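Local coordinates for flagellar hook-associated protein 2 (Bdellovibrio bacteriovorus, PDB 6KTY), which probably caps the tip of the growing flagellar filament, helping flagellin subunits to polymerise there and keeping them from leaking out, at residues V38-P44 against R148-K154; L84-M88 against K99-V103. One frame throughout, in Å; residues are numbered along the deposited sequence.

Interaction 1: residues V38-P44 against R148-K154; sequences VQLAQKP and RKAQNAK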
loop_
_atom_site.group_PDB
_atom_site.type_symbol
_atom_site.label_atom_id
_atom_site.label_comp_id
_atom_site.label_asym_id
_atom_site.label_seq_id
_atom_site.Cartn_x
_atom_site.Cartn_y
_atom_site.Cartn_z
ATOM N N VAL A 38 3.675 3.920 -11.374
ATOM C CA VAL A 38 4.479 2.707 -11.220
ATOM C C VAL A 38 5.833 3.061 -10.577
ATOM O O VAL A 38 6.235 2.432 -9.627
ATOM C CB VAL A 38 4.653 1.935 -12.558
ATOM C CG1 VAL A 38 5.502 0.700 -12.356
ATOM C CG2 VAL A 38 3.250 1.497 -13.090
ATOM N N GLN A 39 6.490 4.101 -11.066
ATOM C CA GLN A 39 7.785 4.518 -10.514
ATOM C C GLN A 39 7.885 6.018 -10.653
ATOM O O GLN A 39 7.477 6.565 -11.693
ATOM C CB GLN A 39 8.843 3.805 -11.353
ATOM C CG GLN A 39 10.257 4.216 -11.170
ATOM C CD GLN A 39 11.116 3.548 -12.230
ATOM O OE1 GLN A 39 11.360 2.347 -12.161
ATOM N NE2 GLN A 39 11.567 4.328 -13.225
ATOM N N LEU A 40 8.402 6.702 -9.639
ATOM C CA LEU A 40 8.655 8.116 -9.785
ATOM C C LEU A 40 9.822 8.313 -10.756
ATOM O O LEU A 40 10.654 7.430 -10.937
ATOM C CB LEU A 40 8.984 8.763 -8.447
ATOM C CG LEU A 40 7.862 8.778 -7.411
ATOM C CD1 LEU A 40 8.453 9.310 -6.112
ATOM C CD2 LEU A 40 6.643 9.633 -7.816
ATOM N N ALA A 41 9.875 9.469 -11.389
ATOM C CA ALA A 41 11.088 9.848 -12.119
ATOM C C ALA A 41 12.270 9.967 -11.125
ATOM O O ALA A 41 12.070 10.404 -10.002
ATOM C CB ALA A 41 10.862 11.151 -12.851
ATOM N N GLN A 42 13.467 9.552 -11.550
ATOM C CA GLN A 42 14.629 9.437 -10.662
ATOM C C GLN A 42 15.728 10.396 -11.129
ATOM O O GLN A 42 16.003 10.486 -12.341
ATOM C CB GLN A 42 15.193 8.018 -10.669
ATOM C CG GLN A 42 14.210 6.918 -10.445
ATOM C CD GLN A 42 13.837 6.768 -8.979
ATOM O OE1 GLN A 42 14.694 6.561 -8.138
ATOM N NE2 GLN A 42 12.563 6.870 -8.680
ATOM N N LYS A 43 16.331 11.096 -10.158
ATOM C CA LYS A 43 17.527 11.903 -10.369
ATOM C C LYS A 43 18.745 11.008 -10.497
ATOM O O LYS A 43 18.832 10.010 -9.800
ATOM C CB LYS A 43 17.771 12.829 -9.175
ATOM C CG LYS A 43 16.695 13.835 -8.909
ATOM C CD LYS A 43 16.974 14.515 -7.555
ATOM C CE LYS A 43 15.693 14.953 -6.846
ATOM N NZ LYS A 43 15.356 14.021 -5.692
ATOM N N PRO A 44 19.715 11.390 -11.348
ATOM C CA PRO A 44 20.987 10.660 -11.326
ATOM C C PRO A 44 21.664 10.990 -9.987
ATOM O O PRO A 44 21.493 12.114 -9.493
ATOM C CB PRO A 44 21.763 11.277 -12.489
ATOM C CG PRO A 44 21.246 12.690 -12.533
ATOM C CD PRO A 44 19.834 12.658 -12.082
ATOM N N ARG A 148 23.434 5.851 -9.262
ATOM C CA ARG A 148 22.141 5.583 -9.888
ATOM C C ARG A 148 21.922 6.481 -11.114
ATOM O O ARG A 148 22.238 7.676 -11.089
ATOM C CB ARG A 148 21.035 5.746 -8.873
ATOM C CG ARG A 148 20.953 4.570 -7.861
ATOM C CD ARG A 148 19.754 4.708 -6.962
ATOM N NE ARG A 148 18.527 4.007 -7.422
ATOM C CZ ARG A 148 17.462 4.600 -7.989
ATOM N NH1 ARG A 148 17.440 5.902 -8.285
ATOM N NH2 ARG A 148 16.411 3.865 -8.316
ATOM N N LYS A 149 21.396 5.892 -12.182
ATOM C CA LYS A 149 21.168 6.623 -13.397
ATOM C C LYS A 149 19.872 7.397 -13.240
ATOM O O LYS A 149 18.975 6.998 -12.488
ATOM C CB LYS A 149 21.022 5.690 -14.611
ATOM C CG LYS A 149 22.169 4.726 -14.810
ATOM C CD LYS A 149 21.799 3.716 -15.906
ATOM C CE LYS A 149 22.840 2.601 -16.071
ATOM N NZ LYS A 149 22.172 1.397 -16.685
ATOM N N ALA A 150 19.785 8.503 -13.948
ATOM C CA ALA A 150 18.522 9.237 -14.067
ATOM C C ALA A 150 17.505 8.333 -14.774
ATOM O O ALA A 150 17.863 7.587 -15.703
ATOM C CB ALA A 150 18.715 10.492 -14.878
ATOM N N GLN A 151 16.254 8.417 -14.349
ATOM C CA GLN A 151 15.187 7.645 -14.991
ATOM C C GLN A 151 13.897 8.422 -15.146
ATOM O O GLN A 151 13.559 9.313 -14.355
ATOM C CB GLN A 151 14.832 6.401 -14.195
ATOM C CG GLN A 151 15.940 5.360 -13.982
ATOM C CD GLN A 151 15.356 4.087 -13.391
ATOM O OE1 GLN A 151 14.376 3.550 -13.925
ATOM N NE2 GLN A 151 15.923 3.608 -12.286
ATOM N N ASN A 152 13.152 8.027 -16.177
ATOM C CA ASN A 152 11.814 8.498 -16.383
ATOM C C ASN A 152 10.868 7.923 -15.307
ATOM O O ASN A 152 11.084 6.826 -14.770
ATOM C CB ASN A 152 11.322 8.076 -17.798
ATOM C CG ASN A 152 12.108 8.717 -18.924
ATOM O OD1 ASN A 152 12.690 9.805 -18.775
ATOM N ND2 ASN A 152 12.109 8.054 -20.076
ATOM N N ALA A 153 9.816 8.685 -15.004
ATOM C CA ALA A 153 8.625 8.132 -14.367
ATOM C C ALA A 153 7.972 7.109 -15.275
ATOM O O ALA A 153 8.042 7.182 -16.522
ATOM C CB ALA A 153 7.638 9.201 -14.019
ATOM N N LYS A 154 7.358 6.117 -14.645
ATOM C CA LYS A 154 6.555 5.149 -15.362
ATOM C C LYS A 154 5.171 5.271 -14.784
ATOM O O LYS A 154 4.990 5.158 -13.563
ATOM C CB LYS A 154 7.083 3.728 -15.186
ATOM C CG LYS A 154 8.449 3.474 -15.827
ATOM C CD LYS A 154 8.958 2.092 -15.497
ATOM C CE LYS A 154 10.261 1.773 -16.220
ATOM N NZ LYS A 154 10.773 0.430 -15.730
HETATM O O HOH W 1 18.150 8.271 -7.876
#

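Interaction 2: residues L84-M88 against K99-V103; sequences LDGVM and KAQVV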
loop_
_atom_site.group_PDB
_atom_site.type_symbol
_atom_site.label_atom_id
_atom_site.label_comp_id
_atom_site.label_asym_id
_atom_site.label_seq_id
_atom_site.Cartn_x
_atom_site.Cartn_y
_atom_site.Cartn_z
ATOM N N LEU A 84 34.468 15.876 4.281
ATOM C CA LEU A 84 33.242 15.582 3.545
ATOM C C LEU A 84 32.372 16.818 3.529
ATOM O O LEU A 84 31.783 17.141 2.514
ATOM C CB LEU A 84 32.463 14.451 4.166
ATOM C CG LEU A 84 32.957 13.003 3.939
ATOM C CD1 LEU A 84 31.767 12.108 4.309
ATOM C CD2 LEU A 84 33.473 12.753 2.527
ATOM N N ASP A 85 32.319 17.511 4.656
ATOM C CA ASP A 85 31.589 18.760 4.725
ATOM C C ASP A 85 32.126 19.838 3.775
ATOM O O ASP A 85 31.334 20.519 3.135
ATOM C CB ASP A 85 31.522 19.277 6.147
ATOM C CG ASP A 85 30.106 19.547 6.546
ATOM O OD1 ASP A 85 29.722 20.750 6.591
ATOM O OD2 ASP A 85 29.366 18.520 6.666
ATOM N N GLY A 86 33.452 19.998 3.701
ATOM C CA GLY A 86 34.050 20.990 2.769
ATOM C C GLY A 86 33.764 20.680 1.305
ATOM O O GLY A 86 33.478 21.562 0.514
ATOM N N VAL A 87 33.835 19.404 0.958
ATOM C CA VAL A 87 33.607 18.961 -0.381
ATOM C C VAL A 87 32.150 19.165 -0.783
ATOM O O VAL A 87 31.828 19.636 -1.880
ATOM C CB VAL A 87 33.954 17.491 -0.526
ATOM C CG1 VAL A 87 33.480 16.996 -1.895
ATOM C CG2 VAL A 87 35.506 17.284 -0.339
ATOM N N MET A 88 31.250 18.784 0.115
ATOM C CA MET A 88 29.850 19.082 -0.088
ATOM C C MET A 88 29.680 20.577 -0.359
ATOM O O MET A 88 29.013 20.945 -1.331
ATOM C CB MET A 88 29.054 18.662 1.141
ATOM C CG MET A 88 27.592 18.792 0.928
ATOM S SD MET A 88 26.917 19.829 2.190
ATOM C CE MET A 88 26.968 18.704 3.507
ATOM N N LYS A 99 23.605 18.781 -6.426
ATOM C CA LYS A 99 23.321 19.134 -5.022
ATOM C C LYS A 99 23.973 18.050 -4.176
ATOM O O LYS A 99 23.783 16.867 -4.441
ATOM C CB LYS A 99 21.808 19.198 -4.774
ATOM C CG LYS A 99 21.354 19.176 -3.290
ATOM C CD LYS A 99 19.835 18.859 -3.189
ATOM C CE LYS A 99 19.515 17.816 -2.132
ATOM N NZ LYS A 99 20.233 16.502 -2.351
ATOM N N ALA A 100 24.792 18.452 -3.213
ATOM C CA ALA A 100 25.530 17.517 -2.399
ATOM C C ALA A 100 25.001 17.636 -0.981
ATOM O O ALA A 100 24.631 18.712 -0.538
ATOM C CB ALA A 100 27.013 17.849 -2.437
ATOM N N GLN A 101 24.975 16.527 -0.270
ATOM C CA GLN A 101 24.777 16.584 1.174
ATOM C C GLN A 101 25.508 15.447 1.835
ATOM O O GLN A 101 25.863 14.430 1.184
ATOM C CB GLN A 101 23.279 16.589 1.509
ATOM C CG GLN A 101 22.549 15.312 1.077
ATOM C CD GLN A 101 21.005 15.429 1.271
ATOM O OE1 GLN A 101 20.327 16.194 0.575
ATOM N NE2 GLN A 101 20.474 14.673 2.206
ATOM N N VAL A 102 25.737 15.561 3.134
ATOM C CA VAL A 102 26.396 14.441 3.828
ATOM C C VAL A 102 25.330 13.711 4.645
ATOM O O VAL A 102 24.608 14.333 5.395
ATOM C CB VAL A 102 27.533 14.923 4.731
ATOM C CG1 VAL A 102 28.084 13.780 5.549
ATOM C CG2 VAL A 102 28.629 15.609 3.875
ATOM N N VAL A 103 25.232 12.401 4.472
ATOM C CA VAL A 103 24.253 11.620 5.196
ATOM C C VAL A 103 25.002 10.690 6.153
ATOM O O VAL A 103 26.212 10.472 5.995
ATOM C CB VAL A 103 23.306 10.848 4.227
ATOM C CG1 VAL A 103 22.553 11.812 3.291
ATOM C CG2 VAL A 103 24.065 9.781 3.444
#

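Interaction 1: residues V38-P44 against R148-K154
At the edge of the Arg-148 guanidinium, Gln-42 OE1 sits between the two amino groups, somewhat out of their plane: NH1 reaches it at 2.8 Å on a lone pair in the carbonyl plane, NH2 adds a weak bond, and the two flat groups are turned 75° apart. Water 1 lies in the guanidinium plane off the other flank of NH1, the side of NE, takes a weak NH1 bond and donates to Lys-43 O. Bent at chi2 (-78°), Gln-42 turns NE2 back to Leu-40 O at 3.0 Å, straight at the hydrogen (176°), though NE2 stands above that carbonyl plane. This NE2 also bonds to Glu-188 of the second subunit. The extended Gln-39 gives NE2 to Asn-152 O at 3.0 Å, nearly along the C=O axis, and weakly to Gln-151 OE1. Residues 38-44 and 148-154 are paired, mostly extended antiparallel linkers between the five-stranded and four-stranded antiparallel sheets. At the five-stranded end, Val-38 N and Gln-39 N both donate to Lys-154 O, a classic beta bulge. Gln-42 and Gln-151 form an isolated hydrogen-bonded pair. Flanking it, Ala-41 CB meets Ala-153 CB at 3.9 Å, and Pro-44 CD lies 3.7 Å from Ala-150 CB.

Interaction 2: residues L84-M88 against K99-V103
Met-88 lies over the strand backbone with its CG 3.5 Å from Ala-100 CB and its methyl CE 3.5 Å from Val-102 CG2. This is helix-on-sheet packing: helix 84-94, followed after a short turn by strand 98-104, folds back so that residues 84-88 run nearly antiparallel to residues 99-103, the short axes 7.9 Å apart at their closest. The strand is an edge strand, within this chain, of the four-stranded antiparallel sheet, and Ala-100 and Val-102 direct their side chains to the helix, while Gln-101 between them is directed away.

Packing is tight around Met-88. With CG anti to the backbone N (chi1 -173°), the side chain heads for the strand, and bends at chi2 and chi3 then lay it along the backbone; Met-88 CG lies 3.3 Å from Ala-100 O. The small Ala-100 side chain probably allows the close approach, CA to CA 5.1 Å between Met-88 and Ala-100. Toward the start of the helix the fit is looser: Leu-84 touches Val-102 CG2 only with its backbone O and CB, at 3.8 and 4.0 Å, while its side chain also packs on Phe-51 and Phe-113. The loose side is at Asp-85, partly exposed, whose OD2 merely brushes Val-102 CG2; its carboxylate is engaged instead by a salt bridge from OD1 to Lys-89. On the far side of the strand, Gln-101 NE2 bonds to Leu-172 O of the second subunit. The terminal methyl CE of Met-88 comes to rest 3.4 Å from Val-102 N.

This chain is a fragment of the cap protein built of two beta-sheet parts. Interactions 1 and 2 have centres 23 Å apart and do not touch, yet both bear on the four-stranded sheet: residues 38-44 and 148-154 lead into and out of it at strands 45-48 and 144-148, while residues 84-88 cover strand 98-104 at its other edge. Interaction 2 is small, buried and mainly apolar, without hydrogen bonds between its segments. Interaction 1 is larger, partly buried and chiefly polar, joined by backbone bonds and glutamine amides. Both meet the second subunit: Lys-43 forms a salt bridge with its Asp-158, and Gln-101 of the strand bonds to its Leu-172.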